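Local coordinates for Glyco_hydro_cc domain-containing protein (Trichoderma gamsii, PDB 6UBD) that probably binds beta-1,3-glucan oligosaccharides as a subgroup VII member of glycoside hydrolase family GH128, at residues A[165-177]-A[193-207]. Residues are numbered along the deposited sequence; the frame is centred on the assembly and turned at random.
Sequences KSWDFTSIHIFKS and YQKPLWVTEFACVFD
Phe-169, its CG set between the backbone N and the carbonyl carbon (chi1 63°), and Trp-198, its CG beside the backbone N, bring their rings together face to face. The phenyl centroid lies 3.7 Å from that of the indole five-membered ring with the planes 18° apart, and Phe-169 CE2 comes within 3.3 Å of Trp-198 CD2. Replacing Trp-198 by alanine is likely to strip one face of the Phe-169 ring of its partner and leave the Leu-28 carbonyl without the indole N-H that it accepts. At the same end of the pair, the extended chain of Lys-195 crosses Trp-167 at about a right angle. Its NZ donates to Trp-167 O (2.9 Å) while sitting over the indole five-membered ring, 6° off the normal, a cation-pi contact. Strands 170-176 and 197-206 are parallel neighbours joined through helix 179-193, a beta-alpha-beta unit of the glycosyl hydrolase catalytic core. Backbone bonds such as Ile-172 N to Trp-198 O (2.8 Å) set the register, and at Thr-200 it slips by one residue: Thr-200 N donates to Ile-172 O, whereas Ile-174 N turns to Glu-201 O. Beyond the slip, Glu-201 CB lies over the His-173 ring face, 3.9 Å from its centroid, a CH-pi contact. The strongest polar partners of both side chains lie outside the pair: His-173 ND1 is bonded to Glu-106, and Glu-201 OE2 to Trp-56 NE1. On the other face of the sheet, Val-199 CG2 lies 3.9 Å from Ile-172 CG1. Farther along, Lys-176 NZ meets the syn side of Asp-207 OD2 at 2.9 Å in a salt bridge.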
loop_
_atom_site.group_PDB
_atom_site.type_symbol
_atom_site.label_atom_id
_atom_site.label_comp_id
_atom_site.label_asym_id
_atom_site.label_seq_id
_atom_site.Cartn_x
_atom_site.Cartn_y
_atom_site.Cartn_z
ATOM N N LYS A 165 7.614 15.044 -12.863
ATOM C CA LYS A 165 6.450 15.309 -11.961
ATOM C C LYS A 165 6.694 14.576 -10.645
ATOM O O LYS A 165 7.109 13.436 -10.727
ATOM C CB LYS A 165 5.164 14.902 -12.688
ATOM C CG LYS A 165 3.949 15.573 -12.066
ATOM C CD LYS A 165 2.610 15.278 -12.679
ATOM C CE LYS A 165 1.543 16.110 -11.955
ATOM N NZ LYS A 165 0.211 15.967 -12.533
ATOM N N SER A 166 6.497 15.291 -9.555
ATOM C CA SER A 166 6.554 14.643 -8.208
ATOM C C SER A 166 5.255 13.883 -7.911
ATOM O O SER A 166 4.291 13.871 -8.699
ATOM C CB SER A 166 6.923 15.627 -7.153
ATOM O OG SER A 166 7.180 14.981 -5.914
ATOM N N TRP A 167 5.218 13.206 -6.766
ATOM C CA TRP A 167 4.023 12.450 -6.330
ATOM C C TRP A 167 2.993 13.368 -5.666
ATOM O O TRP A 167 3.252 14.452 -5.193
ATOM C CB TRP A 167 4.392 11.287 -5.423
ATOM C CG TRP A 167 5.079 11.592 -4.134
ATOM C CD1 TRP A 167 4.469 11.780 -2.928
ATOM C CD2 TRP A 167 6.485 11.583 -3.891
ATOM N NE1 TRP A 167 5.415 11.925 -1.955
ATOM C CE2 TRP A 167 6.667 11.803 -2.501
ATOM C CE3 TRP A 167 7.612 11.457 -4.731
ATOM C CZ2 TRP A 167 7.945 11.857 -1.949
ATOM C CZ3 TRP A 167 8.851 11.479 -4.148
ATOM C CH2 TRP A 167 8.999 11.649 -2.770
ATOM N N ASP A 168 1.736 12.888 -5.681
ATOM C CA ASP A 168 0.579 13.552 -5.010
ATOM C C ASP A 168 0.317 12.991 -3.581
ATOM O O ASP A 168 -0.081 13.791 -2.701
ATOM C CB ASP A 168 -0.632 13.347 -5.891
ATOM C CG ASP A 168 -0.534 13.923 -7.290
ATOM O OD1 ASP A 168 -0.353 15.168 -7.345
ATOM O OD2 ASP A 168 -0.449 13.144 -8.275
ATOM N N PHE A 169 0.585 11.695 -3.371
ATOM C CA PHE A 169 0.359 11.061 -2.057
ATOM C C PHE A 169 1.600 10.210 -1.767
ATOM O O PHE A 169 2.166 9.575 -2.664
ATOM C CB PHE A 169 -0.979 10.269 -1.979
ATOM C CG PHE A 169 -1.116 9.090 -2.919
ATOM C CD1 PHE A 169 -1.670 9.222 -4.192
ATOM C CD2 PHE A 169 -0.713 7.826 -2.539
ATOM C CE1 PHE A 169 -1.868 8.099 -4.984
ATOM C CE2 PHE A 169 -0.862 6.717 -3.348
ATOM C CZ PHE A 169 -1.476 6.860 -4.558
ATOM N N THR A 170 1.997 10.197 -0.485
ATOM C CA THR A 170 3.177 9.478 -0.019
ATOM C C THR A 170 2.717 8.057 0.380
ATOM O O THR A 170 1.823 7.919 1.333
ATOM C CB THR A 170 3.835 10.177 1.174
ATOM O OG1 THR A 170 4.205 11.518 0.758
ATOM C CG2 THR A 170 5.087 9.461 1.605
ATOM N N SER A 171 3.195 6.995 -0.231
ATOM C CA SER A 171 2.842 5.584 0.112
ATOM C C SER A 171 3.758 5.131 1.219
ATOM O O SER A 171 5.003 5.252 1.109
ATOM C CB SER A 171 3.083 4.688 -1.114
ATOM O OG SER A 171 2.377 5.119 -2.247
ATOM N N ILE A 172 3.179 4.562 2.303
ATOM C CA ILE A 172 3.925 4.036 3.479
ATOM C C ILE A 172 3.493 2.616 3.833
ATOM O O ILE A 172 2.334 2.232 3.590
ATOM C CB ILE A 172 3.881 5.045 4.664
ATOM C CG1 ILE A 172 2.528 5.070 5.383
ATOM C CG2 ILE A 172 4.310 6.437 4.142
ATOM C CD1 ILE A 172 2.552 5.964 6.652
ATOM N N HIS A 173 4.436 1.878 4.375
ATOM C CA HIS A 173 4.192 0.522 4.913
ATOM C C HIS A 173 4.349 0.605 6.439
ATOM O O HIS A 173 5.375 1.082 6.914
ATOM C CB HIS A 173 5.212 -0.478 4.335
ATOM C CG HIS A 173 4.906 -0.860 2.913
ATOM N ND1 HIS A 173 5.636 -1.853 2.244
ATOM C CD2 HIS A 173 3.914 -0.452 2.085
ATOM C CE1 HIS A 173 5.083 -1.992 1.029
ATOM N NE2 HIS A 173 4.036 -1.171 0.905
ATOM N N ILE A 174 3.339 0.135 7.204
ATOM C CA ILE A 174 3.409 0.152 8.706
ATOM C C ILE A 174 3.401 -1.291 9.254
ATOM O O ILE A 174 2.370 -2.004 9.125
ATOM C CB ILE A 174 2.256 1.003 9.237
ATOM C CG1 ILE A 174 2.355 2.462 8.780
ATOM C CG2 ILE A 174 2.289 0.921 10.788
ATOM C CD1 ILE A 174 1.311 3.428 9.328
ATOM N N PHE A 175 4.546 -1.697 9.736
ATOM C CA PHE A 175 4.771 -3.030 10.351
ATOM C C PHE A 175 5.295 -2.717 11.739
ATOM O O PHE A 175 6.481 -2.501 11.949
ATOM C CB PHE A 175 5.716 -3.885 9.523
ATOM C CG PHE A 175 5.241 -4.139 8.120
ATOM C CD1 PHE A 175 4.054 -4.811 7.883
ATOM C CD2 PHE A 175 6.027 -3.774 7.041
ATOM C CE1 PHE A 175 3.647 -5.073 6.603
ATOM C CE2 PHE A 175 5.589 -3.998 5.739
ATOM C CZ PHE A 175 4.366 -4.630 5.513
ATOM N N LYS A 176 4.377 -2.699 12.741
ATOM C CA LYS A 176 4.653 -2.257 14.137
ATOM C C LYS A 176 3.754 -3.062 15.091
ATOM O O LYS A 176 2.753 -3.653 14.638
ATOM C CB LYS A 176 4.369 -0.756 14.338
ATOM C CG LYS A 176 5.228 0.199 13.499
ATOM C CD LYS A 176 6.709 0.218 13.975
ATOM C CE LYS A 176 7.611 1.113 13.150
ATOM N NZ LYS A 176 8.997 1.058 13.653
ATOM N N SER A 177 4.112 -3.095 16.366
ATOM C CA SER A 177 3.431 -3.969 17.359
ATOM C C SER A 177 2.506 -3.149 18.231
ATOM O O SER A 177 1.814 -3.794 19.051
ATOM C CB SER A 177 4.387 -4.784 18.150
ATOM O OG SER A 177 5.246 -3.943 18.875
ATOM N N TYR A 193 7.587 14.996 4.306
ATOM C CA TYR A 193 7.136 15.166 2.897
ATOM C C TYR A 193 5.935 16.089 2.753
ATOM O O TYR A 193 5.665 16.549 1.636
ATOM C CB TYR A 193 7.025 13.814 2.195
ATOM C CG TYR A 193 8.314 13.025 2.220
ATOM C CD1 TYR A 193 9.352 13.320 1.323
ATOM C CD2 TYR A 193 8.521 11.981 3.125
ATOM C CE1 TYR A 193 10.565 12.658 1.397
ATOM C CE2 TYR A 193 9.733 11.303 3.193
ATOM C CZ TYR A 193 10.759 11.645 2.317
ATOM O OH TYR A 193 11.961 11.030 2.356
ATOM N N GLN A 194 5.139 16.277 3.817
ATOM C CA GLN A 194 4.133 17.377 3.782
ATOM C C GLN A 194 3.030 17.129 2.728
ATOM O O GLN A 194 2.436 18.102 2.243
ATOM C CB GLN A 194 4.846 18.733 3.630
ATOM C CG GLN A 194 5.729 19.017 4.851
ATOM C CD GLN A 194 5.041 19.760 5.975
ATOM O OE1 GLN A 194 4.432 20.832 5.794
ATOM N NE2 GLN A 194 5.052 19.180 7.165
ATOM N N LYS A 195 2.770 15.850 2.410
ATOM C CA LYS A 195 1.724 15.420 1.488
ATOM C C LYS A 195 0.821 14.399 2.190
ATOM O O LYS A 195 1.247 13.671 3.086
ATOM C CB LYS A 195 2.333 14.848 0.204
ATOM C CG LYS A 195 3.091 15.894 -0.627
ATOM C CD LYS A 195 3.843 15.368 -1.849
ATOM C CE LYS A 195 4.494 16.448 -2.677
ATOM N NZ LYS A 195 5.325 15.905 -3.820
ATOM N N PRO A 196 -0.430 14.255 1.693
ATOM C CA PRO A 196 -1.294 13.211 2.266
ATOM C C PRO A 196 -0.677 11.807 2.164
ATOM O O PRO A 196 0.095 11.511 1.195
ATOM C CB PRO A 196 -2.576 13.314 1.420
ATOM C CG PRO A 196 -2.559 14.734 0.899
ATOM C CD PRO A 196 -1.123 15.047 0.657
ATOM N N LEU A 197 -1.002 10.945 3.126
ATOM C CA LEU A 197 -0.459 9.598 3.227
ATOM C C LEU A 197 -1.448 8.537 2.760
ATOM O O LEU A 197 -2.671 8.599 3.140
ATOM C CB LEU A 197 -0.097 9.325 4.695
ATOM C CG LEU A 197 0.775 10.356 5.424
ATOM C CD1 LEU A 197 0.932 9.976 6.889
ATOM C CD2 LEU A 197 2.159 10.595 4.706
ATOM N N TRP A 198 -0.968 7.504 2.089
ATOM C CA TRP A 198 -1.673 6.210 1.932
ATOM C C TRP A 198 -0.853 5.141 2.598
ATOM O O TRP A 198 0.374 4.999 2.338
ATOM C CB TRP A 198 -1.855 5.812 0.474
ATOM C CG TRP A 198 -2.877 6.548 -0.346
ATOM C CD1 TRP A 198 -3.363 7.806 -0.149
ATOM C CD2 TRP A 198 -3.534 6.017 -1.514
ATOM N NE1 TRP A 198 -4.285 8.115 -1.138
ATOM C CE2 TRP A 198 -4.409 7.032 -1.977
ATOM C CE3 TRP A 198 -3.497 4.793 -2.161
ATOM C CZ2 TRP A 198 -5.204 6.849 -3.098
ATOM C CZ3 TRP A 198 -4.311 4.611 -3.270
ATOM C CH2 TRP A 198 -5.153 5.628 -3.710
ATOM N N VAL A 199 -1.501 4.369 3.515
ATOM C CA VAL A 199 -0.852 3.197 4.145
ATOM C C VAL A 199 -1.131 1.996 3.258
ATOM O O VAL A 199 -2.210 1.399 3.321
ATOM C CB VAL A 199 -1.365 2.976 5.584
ATOM C CG1 VAL A 199 -0.624 1.813 6.271
ATOM C CG2 VAL A 199 -1.187 4.226 6.422
ATOM N N THR A 200 -0.215 1.695 2.346
ATOM C CA THR A 200 -0.500 0.764 1.238
ATOM C C THR A 200 -0.293 -0.714 1.635
ATOM O O THR A 200 -0.740 -1.613 0.881
ATOM C CB THR A 200 0.273 1.191 -0.015
ATOM O OG1 THR A 200 1.674 1.111 0.300
ATOM C CG2 THR A 200 -0.140 2.580 -0.524
ATOM N N GLU A 201 0.387 -0.932 2.754
ATOM C CA GLU A 201 0.379 -2.252 3.452
ATOM C C GLU A 201 0.502 -1.957 4.941
ATOM O O GLU A 201 1.271 -1.107 5.335
ATOM C CB GLU A 201 1.546 -3.179 3.128
ATOM C CG GLU A 201 1.586 -3.706 1.678
ATOM C CD GLU A 201 2.788 -4.604 1.471
ATOM O OE1 GLU A 201 3.079 -5.397 2.371
ATOM O OE2 GLU A 201 3.423 -4.548 0.422
ATOM N N PHE A 202 -0.238 -2.704 5.797
ATOM C CA PHE A 202 -0.011 -2.727 7.281
ATOM C C PHE A 202 -0.259 -4.133 7.825
ATOM O O PHE A 202 -1.041 -4.921 7.273
ATOM C CB PHE A 202 -0.800 -1.621 8.013
ATOM C CG PHE A 202 -2.307 -1.894 8.077
ATOM C CD1 PHE A 202 -2.844 -2.757 9.042
ATOM C CD2 PHE A 202 -3.181 -1.261 7.211
ATOM C CE1 PHE A 202 -4.212 -3.003 9.061
ATOM C CE2 PHE A 202 -4.555 -1.543 7.223
ATOM C CZ PHE A 202 -5.064 -2.404 8.160
ATOM N N ALA A 203 0.527 -4.434 8.858
ATOM C CA ALA A 203 0.334 -5.693 9.629
ATOM C C ALA A 203 1.019 -5.529 10.970
ATOM O O ALA A 203 1.971 -4.747 11.184
ATOM C CB ALA A 203 0.946 -6.915 8.959
ATOM N N CYS A 204 0.540 -6.299 11.973
ATOM C CA CYS A 204 1.084 -6.318 13.362
ATOM C C CYS A 204 2.356 -7.186 13.367
ATOM O O CYS A 204 2.291 -8.410 13.130
ATOM C CB CYS A 204 0.039 -6.888 14.312
ATOM S SG CYS A 204 0.439 -6.814 16.085
ATOM N N VAL A 205 3.494 -6.539 13.590
ATOM C CA VAL A 205 4.847 -7.168 13.563
ATOM C C VAL A 205 5.693 -6.513 14.650
ATOM O O VAL A 205 5.689 -5.295 14.836
ATOM C CB VAL A 205 5.537 -7.016 12.200
ATOM C CG1 VAL A 205 6.889 -7.741 12.193
ATOM C CG2 VAL A 205 4.667 -7.442 11.040
ATOM N N PHE A 206 6.404 -7.375 15.377
ATOM C CA PHE A 206 7.535 -6.979 16.276
ATOM C C PHE A 206 8.738 -6.699 15.370
ATOM O O PHE A 206 9.630 -7.572 15.168
ATOM C CB PHE A 206 7.760 -8.065 17.339
ATOM C CG PHE A 206 6.661 -8.229 18.335
ATOM C CD1 PHE A 206 6.506 -7.387 19.437
ATOM C CD2 PHE A 206 5.677 -9.201 18.129
ATOM C CE1 PHE A 206 5.466 -7.600 20.341
ATOM C CE2 PHE A 206 4.647 -9.392 19.008
ATOM C CZ PHE A 206 4.522 -8.564 20.094
ATOM N N ASP A 207 8.728 -5.546 14.721
ATOM C CA ASP A 207 9.650 -5.268 13.618
ATOM C C ASP A 207 11.098 -5.233 14.094
ATOM O O ASP A 207 11.975 -5.706 13.341
ATOM C CB ASP A 207 9.311 -3.968 12.924
ATOM C CG ASP A 207 9.298 -2.684 13.728
ATOM O OD1 ASP A 207 8.715 -2.683 14.819
ATOM O OD2 ASP A 207 9.801 -1.657 13.178
HETATM O O HOH W 1 3.903 13.051 3.088
HETATM O O HOH W 2 7.007 -2.434 16.981
#